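Local coordinates for protein PrgZ (Enterococcus faecalis, PDB 4FAJ) that binds peptide pheromone as a membrane-anchored extracellular receptor and probably passes it on for transport into the cell, at residues A[275-280]-A[294-299]; A[299-304]-A[420-425]; A[350-355]-A[529-534]. All coordinates share one frame; numbering follows the deposited sequence.

Contact 1 (A[275-280]-A[294-299]). With ZN (zinc ion), chain F.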
loop_
_atom_site.group_PDB
_atom_site.type_symbol
_atom_site.label_atom_id
_atom_site.label_comp_id
_atom_site.label_asym_id
_atom_site.label_seq_id
_atom_site.Cartn_x
_atom_site.Cartn_y
_atom_site.Cartn_z
ATOM N N GLN A 275 -10.166 -16.720 0.278
ATOM C CA GLN A 275 -10.951 -16.754 -0.948
ATOM C C GLN A 275 -11.100 -15.338 -1.496
ATOM O O GLN A 275 -11.530 -14.446 -0.774
ATOM C CB GLN A 275 -12.337 -17.339 -0.661
ATOM C CG GLN A 275 -13.355 -17.130 -1.776
ATOM C CD GLN A 275 -13.076 -17.992 -2.977
ATOM O OE1 GLN A 275 -13.090 -19.215 -2.880
ATOM N NE2 GLN A 275 -12.813 -17.360 -4.124
ATOM N N VAL A 276 -10.764 -15.133 -2.766
ATOM C CA VAL A 276 -10.949 -13.828 -3.390
ATOM C C VAL A 276 -12.447 -13.591 -3.595
ATOM O O VAL A 276 -13.162 -14.471 -4.073
ATOM C CB VAL A 276 -10.198 -13.695 -4.741
ATOM C CG1 VAL A 276 -10.492 -12.346 -5.384
ATOM C CG2 VAL A 276 -8.693 -13.849 -4.533
ATOM N N VAL A 277 -12.914 -12.406 -3.207
ATOM C CA VAL A 277 -14.305 -12.003 -3.415
ATOM C C VAL A 277 -14.346 -10.753 -4.293
ATOM O O VAL A 277 -13.828 -9.701 -3.915
ATOM C CB VAL A 277 -15.033 -11.766 -2.079
ATOM C CG1 VAL A 277 -16.476 -11.232 -2.307
ATOM C CG2 VAL A 277 -15.075 -13.056 -1.286
ATOM N N LYS A 278 -14.923 -10.892 -5.482
ATOM C CA LYS A 278 -15.058 -9.777 -6.412
ATOM C C LYS A 278 -16.507 -9.291 -6.484
ATOM O O LYS A 278 -16.757 -8.131 -6.834
ATOM C CB LYS A 278 -14.622 -10.202 -7.809
ATOM C CG LYS A 278 -13.208 -10.799 -7.926
ATOM C CD LYS A 278 -12.219 -9.855 -8.634
ATOM C CE LYS A 278 -11.426 -10.559 -9.730
ATOM N NZ LYS A 278 -12.006 -10.352 -11.078
ATOM N N GLU A 279 -17.450 -10.179 -6.166
ATOM C CA GLU A 279 -18.885 -9.876 -6.213
ATOM C C GLU A 279 -19.473 -9.986 -4.809
ATOM O O GLU A 279 -19.502 -11.068 -4.222
ATOM C CB GLU A 279 -19.606 -10.829 -7.171
ATOM C CG GLU A 279 -21.150 -10.756 -7.107
ATOM C CD GLU A 279 -21.686 -9.357 -7.250
ATOM O OE1 GLU A 279 -21.262 -8.648 -8.186
ATOM O OE2 GLU A 279 -22.542 -8.943 -6.427
ATOM N N ILE A 280 -19.932 -8.856 -4.285
ATOM C CA ILE A 280 -20.340 -8.745 -2.872
ATOM C C ILE A 280 -21.548 -9.622 -2.518
ATOM O O ILE A 280 -21.615 -10.184 -1.418
ATOM C CB ILE A 280 -20.631 -7.265 -2.498
ATOM C CG1 ILE A 280 -19.404 -6.381 -2.764
ATOM C CG2 ILE A 280 -21.105 -7.144 -1.050
ATOM C CD1 ILE A 280 -18.090 -6.904 -2.233
ATOM N N GLU A 294 -15.884 -14.102 6.945
ATOM C CA GLU A 294 -16.021 -12.658 6.780
ATOM C C GLU A 294 -16.536 -12.373 5.373
ATOM O O GLU A 294 -16.448 -13.231 4.495
ATOM C CB GLU A 294 -14.686 -11.936 7.027
ATOM C CG GLU A 294 -13.654 -12.185 5.979
ATOM C CD GLU A 294 -12.356 -11.426 6.200
ATOM O OE1 GLU A 294 -11.482 -11.511 5.314
ATOM O OE2 GLU A 294 -12.197 -10.755 7.241
ATOM N N ALA A 295 -17.108 -11.189 5.191
ATOM C CA ALA A 295 -17.634 -10.752 3.909
ATOM C C ALA A 295 -17.472 -9.246 3.770
ATOM O O ALA A 295 -17.929 -8.497 4.636
ATOM C CB ALA A 295 -19.108 -11.139 3.771
ATOM N N PRO A 296 -16.829 -8.785 2.680
ATOM C CA PRO A 296 -16.705 -7.344 2.489
ATOM C C PRO A 296 -18.041 -6.733 2.085
ATOM O O PRO A 296 -18.893 -7.431 1.503
ATOM C CB PRO A 296 -15.691 -7.234 1.344
ATOM C CG PRO A 296 -15.920 -8.469 0.554
ATOM C CD PRO A 296 -16.180 -9.530 1.587
ATOM N N LEU A 297 -18.222 -5.454 2.410
ATOM C CA LEU A 297 -19.478 -4.738 2.147
ATOM C C LEU A 297 -19.277 -3.336 1.553
ATOM O O LEU A 297 -18.326 -2.635 1.889
ATOM C CB LEU A 297 -20.270 -4.602 3.449
ATOM C CG LEU A 297 -20.745 -5.879 4.137
ATOM C CD1 LEU A 297 -21.314 -5.576 5.521
ATOM C CD2 LEU A 297 -21.771 -6.626 3.288
ATOM N N ALA A 298 -20.202 -2.942 0.674
ATOM C CA ALA A 298 -20.273 -1.586 0.130
ATOM C C ALA A 298 -21.649 -1.360 -0.487
ATOM O O ALA A 298 -22.402 -2.308 -0.661
ATOM C CB ALA A 298 -19.200 -1.381 -0.914
ATOM N N GLY A 299 -21.953 -0.107 -0.822
ATOM C CA GLY A 299 -23.210 0.268 -1.487
ATOM C C GLY A 299 -24.465 -0.269 -0.826
ATOM O O GLY A 299 -24.590 -0.258 0.394
HETATM ZN ZN ZN F . -23.419 -7.176 -6.712
HETATM O O HOH W 1 -19.257 -9.907 0.242
#
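Pro296 O accepts a hydrogen bond from a water, 2.8 Å from the water oxygen. The same water donates to the backbone of the other segment, 2.9 Å from Ile280 O, so it ties the two carbonyls together. The methyl Ile280 CG2 packs 3.4 Å from Pro296 O. The other contacts are between hydrocarbon groups. Ile280 CD1 meets Pro296 CG at 3.9 Å, the two side chains crossing at a slant. Val277 CG1 reaches the same ring carbon, Pro296 CG, at 4.0 Å. The proline ring thus packs against two branched residues of 275-280. Ile280 has CG1 turned away from its carbonyl carbon (chi1 -57°), which sends CG2 toward Pro296 O.

Just before Ile280, Glu279 caps the helix that starts there. Its OE2 accepts from Asn281 N and also binds a zinc ion, 2.0 Å from Glu279 OE2. Tyr301 and Glu421 complete the protein ligands of that zinc. Ile280, Pro296 and Ala298 all pack on apolar side chains of the bound peptide. The contact therefore joins its segments through hydrocarbon and one shared water, and presents part of that apolar surface to the peptide.

Contact 2 (A[299-304]-A[420-425]). With ZN (zinc ion), chain F; GOL (glycerol), chain I.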
loop_
_atom_site.group_PDB
_atom_site.type_symbol
_atom_site.label_atom_id
_atom_site.label_comp_id
_atom_site.label_asym_id
_atom_site.label_seq_id
_atom_site.Cartn_x
_atom_site.Cartn_y
_atom_site.Cartn_z
ATOM N N GLY A 299 -21.953 -0.107 -0.822
ATOM C CA GLY A 299 -23.210 0.268 -1.487
ATOM C C GLY A 299 -24.465 -0.269 -0.826
ATOM O O GLY A 299 -24.590 -0.258 0.394
ATOM N N GLU A 300 -25.405 -0.740 -1.642
ATOM C CA GLU A 300 -26.673 -1.245 -1.135
ATOM C C GLU A 300 -26.489 -2.397 -0.134
ATOM O O GLU A 300 -27.281 -2.534 0.794
ATOM C CB GLU A 300 -27.569 -1.657 -2.301
ATOM C CG GLU A 300 -28.918 -2.268 -1.932
ATOM C CD GLU A 300 -29.884 -1.303 -1.243
ATOM O OE1 GLU A 300 -29.641 -0.065 -1.245
ATOM O OE2 GLU A 300 -30.902 -1.799 -0.703
ATOM N N TYR A 301 -25.443 -3.203 -0.305
ATOM C CA TYR A 301 -25.183 -4.320 0.607
ATOM C C TYR A 301 -24.807 -3.787 1.994
ATOM O O TYR A 301 -25.270 -4.298 3.007
ATOM C CB TYR A 301 -24.060 -5.216 0.075
ATOM C CG TYR A 301 -24.255 -5.691 -1.349
ATOM C CD1 TYR A 301 -25.137 -6.732 -1.639
ATOM C CD2 TYR A 301 -23.559 -5.109 -2.403
ATOM C CE1 TYR A 301 -25.323 -7.186 -2.952
ATOM C CE2 TYR A 301 -23.756 -5.548 -3.737
ATOM C CZ TYR A 301 -24.630 -6.589 -3.990
ATOM O OH TYR A 301 -24.808 -7.051 -5.281
ATOM N N ALA A 302 -23.944 -2.781 2.029
ATOM C CA ALA A 302 -23.567 -2.140 3.299
ATOM C C ALA A 302 -24.782 -1.473 3.943
ATOM O O ALA A 302 -24.998 -1.600 5.147
ATOM C CB ALA A 302 -22.471 -1.133 3.070
ATOM N N LYS A 303 -25.566 -0.760 3.135
ATOM C CA LYS A 303 -26.818 -0.140 3.593
ATOM C C LYS A 303 -27.725 -1.141 4.326
ATOM O O LYS A 303 -28.247 -0.848 5.408
ATOM C CB LYS A 303 -27.564 0.479 2.402
ATOM C CG LYS A 303 -28.683 1.451 2.791
ATOM C CD LYS A 303 -29.090 2.318 1.614
ATOM C CE LYS A 303 -29.660 3.665 2.059
ATOM N NZ LYS A 303 -31.009 3.528 2.653
ATOM N N GLN A 304 -27.900 -2.329 3.757
ATOM C CA GLN A 304 -28.782 -3.325 4.367
ATOM C C GLN A 304 -28.191 -4.013 5.615
ATOM O O GLN A 304 -28.944 -4.410 6.508
ATOM C CB GLN A 304 -29.211 -4.365 3.328
ATOM C CG GLN A 304 -30.054 -3.791 2.194
ATOM C CD GLN A 304 -31.220 -2.942 2.686
ATOM O OE1 GLN A 304 -31.680 -3.087 3.816
ATOM N NE2 GLN A 304 -31.704 -2.051 1.829
ATOM N N GLY A 420 -13.101 -5.937 -10.181
ATOM C CA GLY A 420 -14.034 -6.211 -9.069
ATOM C C GLY A 420 -15.310 -5.372 -9.138
ATOM O O GLY A 420 -15.366 -4.344 -9.841
ATOM N N GLU A 421 -16.346 -5.793 -8.414
ATOM C CA GLU A 421 -17.665 -5.175 -8.577
ATOM C C GLU A 421 -17.628 -3.666 -8.354
ATOM O O GLU A 421 -18.072 -2.889 -9.203
ATOM C CB GLU A 421 -18.698 -5.791 -7.622
ATOM C CG GLU A 421 -20.085 -5.181 -7.771
ATOM C CD GLU A 421 -21.122 -5.809 -6.866
ATOM O OE1 GLU A 421 -20.749 -6.595 -5.969
ATOM O OE2 GLU A 421 -22.328 -5.528 -7.075
ATOM N N PHE A 422 -17.122 -3.253 -7.197
ATOM C CA PHE A 422 -17.200 -1.843 -6.818
ATOM C C PHE A 422 -16.119 -0.967 -7.429
ATOM O O PHE A 422 -16.311 0.232 -7.538
ATOM C CB PHE A 422 -17.307 -1.690 -5.301
ATOM C CG PHE A 422 -18.706 -1.911 -4.815
ATOM C CD1 PHE A 422 -19.580 -0.847 -4.687
ATOM C CD2 PHE A 422 -19.175 -3.199 -4.585
ATOM C CE1 PHE A 422 -20.896 -1.053 -4.284
ATOM C CE2 PHE A 422 -20.506 -3.418 -4.184
ATOM C CZ PHE A 422 -21.358 -2.342 -4.044
ATOM N N GLU A 423 -15.028 -1.565 -7.895
ATOM C CA GLU A 423 -14.033 -0.801 -8.638
ATOM C C GLU A 423 -14.611 -0.411 -10.005
ATOM O O GLU A 423 -14.511 0.741 -10.426
ATOM C CB GLU A 423 -12.714 -1.573 -8.746
ATOM C CG GLU A 423 -11.970 -1.713 -7.395
ATOM C CD GLU A 423 -12.624 -2.691 -6.412
ATOM O OE1 GLU A 423 -13.202 -3.696 -6.865
ATOM O OE2 GLU A 423 -12.555 -2.459 -5.178
ATOM N N LYS A 424 -15.245 -1.367 -10.680
ATOM C CA LYS A 424 -15.957 -1.080 -11.924
ATOM C C LYS A 424 -17.067 -0.041 -11.733
ATOM O O LYS A 424 -17.216 0.868 -12.552
ATOM C CB LYS A 424 -16.530 -2.379 -12.513
ATOM C CG LYS A 424 -17.275 -2.189 -13.814
ATOM C CD LYS A 424 -17.695 -3.526 -14.416
ATOM C CE LYS A 424 -18.622 -3.320 -15.599
ATOM N NZ LYS A 424 -20.035 -3.189 -15.147
ATOM N N LYS A 425 -17.848 -0.181 -10.664
ATOM C CA LYS A 425 -18.944 0.753 -10.399
ATOM C C LYS A 425 -18.433 2.168 -10.081
ATOM O O LYS A 425 -19.055 3.144 -10.476
ATOM C CB LYS A 425 -19.795 0.253 -9.238
ATOM C CG LYS A 425 -21.065 1.062 -9.025
ATOM C CD LYS A 425 -21.730 0.689 -7.719
ATOM C CE LYS A 425 -22.345 -0.696 -7.786
ATOM N NZ LYS A 425 -23.762 -0.624 -8.243
HETATM ZN ZN ZN F . -23.419 -7.176 -6.712
HETATM C C1 GOL I . -26.385 -3.450 -6.661
HETATM O O1 GOL I . -26.679 -3.444 -8.043
HETATM C C2 GOL I . -26.239 -2.040 -6.100
HETATM O O2 GOL I . -26.240 -1.094 -7.148
HETATM C C3 GOL I . -24.958 -1.948 -5.271
HETATM O O3 GOL I . -24.820 -0.675 -4.679
#
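Two side-chain torsions bring Tyr301 and Glu421 to one zinc ion. Tyr301 turns its ring away from its own carbonyl carbon (chi1 -52°) and points it at helix 421-437. Glu421 stretches out fully, with chi1 at -180°, and comes from the opposite direction. The metal sits between them. Tyr301 OH lies 2.0 Å from the zinc, and Glu421 OE2 binds it at the same distance of 2.0 Å. The two oxygens, Tyr301 OH and Glu421 OE2, are 3.4 Å apart and are held close by the shared metal, not by a hydrogen bond. OE2 lies at the edge of the tyrosine ring, and the ring and carboxylate planes are 68° apart. The other oxygen, Glu421 OE1, accepts from Ile280 N. With OE2 on the zinc and OE1 on Ile280 N, the carboxylate is held at both oxygens, which limits its rotation.

Phe422 packs beside this bridge. Tyr301 CD2 and Phe422 CZ meet at 3.9 Å, each at the edge of the other's ring. The backbone of Gly299 also comes close, with its N 3.7 Å from Phe422 CE1. A glycerol, probably from the crystallisation liquor, links the segments nearby. Its O3 accepts an almost straight bond from Glu300 N at 3.1 Å, and its O2 accepts from Lys425 NZ at 2.7 Å.

Glu279, at the N-cap of helix 280-288, supplies the third protein ligand. The arrangement is a zinc site that draws its ligands from near the N-terminal ends of helices 280-288, 299-305 and 421-437. It lies next to the peptide pocket, where Phe422 packs on the bound peptide and Glu423 OE2 hydrogen-bonds its backbone.

Contact 3 (A[350-355]-A[529-534])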
loop_
_atom_site.group_PDB
_atom_site.type_symbol
_atom_site.label_atom_id
_atom_site.label_comp_id
_atom_site.label_asym_id
_atom_site.label_seq_id
_atom_site.Cartn_x
_atom_site.Cartn_y
_atom_site.Cartn_z
ATOM N N SER A 350 -21.248 12.676 -3.109
ATOM C CA SER A 350 -22.208 11.752 -3.720
ATOM C C SER A 350 -21.634 10.348 -3.873
ATOM O O SER A 350 -22.320 9.360 -3.599
ATOM C CB SER A 350 -22.684 12.271 -5.075
ATOM O OG SER A 350 -23.507 13.406 -4.900
ATOM N N LEU A 351 -20.372 10.253 -4.279
ATOM C CA LEU A 351 -19.710 8.949 -4.402
ATOM C C LEU A 351 -19.698 8.187 -3.081
ATOM O O LEU A 351 -20.114 7.037 -3.027
ATOM C CB LEU A 351 -18.267 9.120 -4.895
ATOM C CG LEU A 351 -17.350 7.897 -4.941
ATOM C CD1 LEU A 351 -17.834 6.910 -5.971
ATOM C CD2 LEU A 351 -15.927 8.344 -5.263
ATOM N N VAL A 352 -19.236 8.834 -2.017
ATOM C CA VAL A 352 -19.077 8.145 -0.733
ATOM C C VAL A 352 -20.424 7.867 -0.048
ATOM O O VAL A 352 -20.582 6.831 0.609
ATOM C CB VAL A 352 -18.115 8.895 0.225
ATOM C CG1 VAL A 352 -16.721 9.113 -0.445
ATOM C CG2 VAL A 352 -18.713 10.201 0.679
ATOM N N LYS A 353 -21.389 8.773 -0.212
ATOM C CA LYS A 353 -22.717 8.606 0.406
ATOM C C LYS A 353 -23.558 7.518 -0.271
ATOM O O LYS A 353 -24.221 6.718 0.403
ATOM C CB LYS A 353 -23.500 9.922 0.370
ATOM C CG LYS A 353 -23.001 10.982 1.356
ATOM C CD LYS A 353 -23.665 12.356 1.136
ATOM C CE LYS A 353 -25.185 12.282 1.192
ATOM N NZ LYS A 353 -25.675 11.486 2.361
ATOM N N LYS A 354 -23.531 7.489 -1.596
ATOM C CA LYS A 354 -24.450 6.663 -2.374
ATOM C C LYS A 354 -23.776 5.395 -2.848
ATOM O O LYS A 354 -24.269 4.303 -2.596
ATOM C CB LYS A 354 -24.983 7.455 -3.572
ATOM C CG LYS A 354 -25.531 8.818 -3.205
ATOM C CD LYS A 354 -25.835 9.668 -4.434
ATOM C CE LYS A 354 -26.233 11.097 -4.036
ATOM N NZ LYS A 354 -26.222 12.058 -5.189
ATOM N N LEU A 355 -22.630 5.537 -3.498
ATOM C CA LEU A 355 -21.935 4.394 -4.073
ATOM C C LEU A 355 -21.253 3.517 -3.023
ATOM O O LEU A 355 -21.444 2.308 -3.018
ATOM C CB LEU A 355 -20.930 4.861 -5.127
ATOM C CG LEU A 355 -20.299 3.783 -6.005
ATOM C CD1 LEU A 355 -19.764 4.405 -7.280
ATOM C CD2 LEU A 355 -19.202 3.044 -5.272
ATOM N N PRO A 529 -7.146 13.433 -5.818
ATOM C CA PRO A 529 -7.643 12.609 -4.705
ATOM C C PRO A 529 -9.163 12.544 -4.706
ATOM O O PRO A 529 -9.846 13.573 -4.886
ATOM C CB PRO A 529 -7.103 13.313 -3.450
ATOM C CG PRO A 529 -6.603 14.619 -3.870
ATOM C CD PRO A 529 -6.706 14.762 -5.363
ATOM N N ILE A 530 -9.687 11.335 -4.528
ATOM C CA ILE A 530 -11.109 11.098 -4.654
ATOM C C ILE A 530 -11.711 10.848 -3.288
ATOM O O ILE A 530 -12.460 11.678 -2.792
ATOM C CB ILE A 530 -11.430 9.915 -5.593
ATOM C CG1 ILE A 530 -10.705 10.073 -6.937
ATOM C CG2 ILE A 530 -12.950 9.855 -5.843
ATOM C CD1 ILE A 530 -10.738 8.798 -7.794
ATOM N N PHE A 531 -11.392 9.703 -2.686
ATOM C CA PHE A 531 -11.925 9.367 -1.370
ATOM C C PHE A 531 -10.934 8.593 -0.504
ATOM O O PHE A 531 -9.975 8.011 -1.000
ATOM C CB PHE A 531 -13.239 8.606 -1.492
ATOM C CG PHE A 531 -13.116 7.246 -2.114
ATOM C CD1 PHE A 531 -13.214 7.091 -3.481
ATOM C CD2 PHE A 531 -12.953 6.107 -1.324
ATOM C CE1 PHE A 531 -13.118 5.828 -4.078
ATOM C CE2 PHE A 531 -12.867 4.839 -1.909
ATOM C CZ PHE A 531 -12.942 4.704 -3.288
ATOM N N GLN A 532 -11.181 8.642 0.803
ATOM C CA GLN A 532 -10.431 7.905 1.802
ATOM C C GLN A 532 -11.246 6.669 2.137
ATOM O O GLN A 532 -12.442 6.757 2.471
ATOM C CB GLN A 532 -10.200 8.761 3.050
ATOM C CG GLN A 532 -9.456 8.032 4.173
ATOM C CD GLN A 532 -9.076 8.904 5.344
ATOM O OE1 GLN A 532 -9.294 10.118 5.334
ATOM N NE2 GLN A 532 -8.479 8.281 6.378
ATOM N N VAL A 533 -10.573 5.525 2.059
ATOM C CA VAL A 533 -11.198 4.220 2.120
ATOM C C VAL A 533 -11.587 3.841 3.543
ATOM O O VAL A 533 -10.746 3.851 4.450
ATOM C CB VAL A 533 -10.242 3.127 1.582
ATOM C CG1 VAL A 533 -10.836 1.727 1.767
ATOM C CG2 VAL A 533 -9.898 3.376 0.115
ATOM N N GLY A 534 -12.861 3.506 3.711
ATOM C CA GLY A 534 -13.346 2.780 4.881
ATOM C C GLY A 534 -13.585 1.321 4.510
ATOM O O GLY A 534 -14.161 1.042 3.459
#
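A classic beta bulge in strand 528-539 lies at the heart of this contact, at the peptide site. Ile530 and Phe531 together face Met320 of strand 311-324, and both residues meet helix 348-356. Phe531 also reaches the bound peptide, where its ring packs edge-to-face with an aromatic side chain.

Leu351 carries most of the helix side. Its CG stands opposite the backbone N (chi1 173°), and a single methyl, CD2, then serves two partners. Leu351 CD2 lies 3.4 Å from Ile530 CG2, which is tighter than a usual methyl contact. The same carbon, Leu351 CD2, is 3.5 Å from Phe531 CD1. A slightly longer approach takes Leu351 CD2 to Phe531 CE1 at 4.0 Å. The leucine and phenylalanine side chains cross at about a right angle. Phe531 has its ring placed between its own N and carbonyl carbon (chi1 66°), which puts CD1 and CE1 next to that methyl.

Val352 makes the second point of contact. Its CG1 is 3.7 Å from Phe531 CB, so it touches the root of the side chain. The two side chains slide past each other in opposite directions. Val352 and Phe531 also have the nearest pair of CA atoms, 7.3 Å apart. All four touching residues are buried.

The helix lies across the strand at -45°, with the two axes 9.3 Å apart at closest. Arg348 NE adds a polar tie at one end, donating to Pro529 O. Helix 421-437 packs on both partners, with Phe429 against Leu351 and Leu430 against Ile530. Strands 311-324 and 361-362 pair antiparallel with strand 528-539. Helix 348-356 packs on that strand next to helix 421-437.

Overall arrangement
Contact 1 comes first along the chain, and contact 2 opens at Gly299, where contact 1 ends. Their centres are about 9 Å apart, and both hold ligands of one zinc ion. Contact 3 is interleaved with contact 2, since 350-355 falls between 299-304 and 420-425. Those two centres are about 11 Å apart, and Leu355 packs against Phe422 and Lys425. Contacts 1 and 3 are farther apart, about 17 Å between centres, yet strands 294-297 and 528-539 are neighbours in one mixed sheet. Helix 421-437 supplies one side of contact 2 and also packs on Ile280 of contact 1 and on Leu351 and Ile530 of contact 3. Each contact has residues that touch the bound peptide, so together they form part of its binding site.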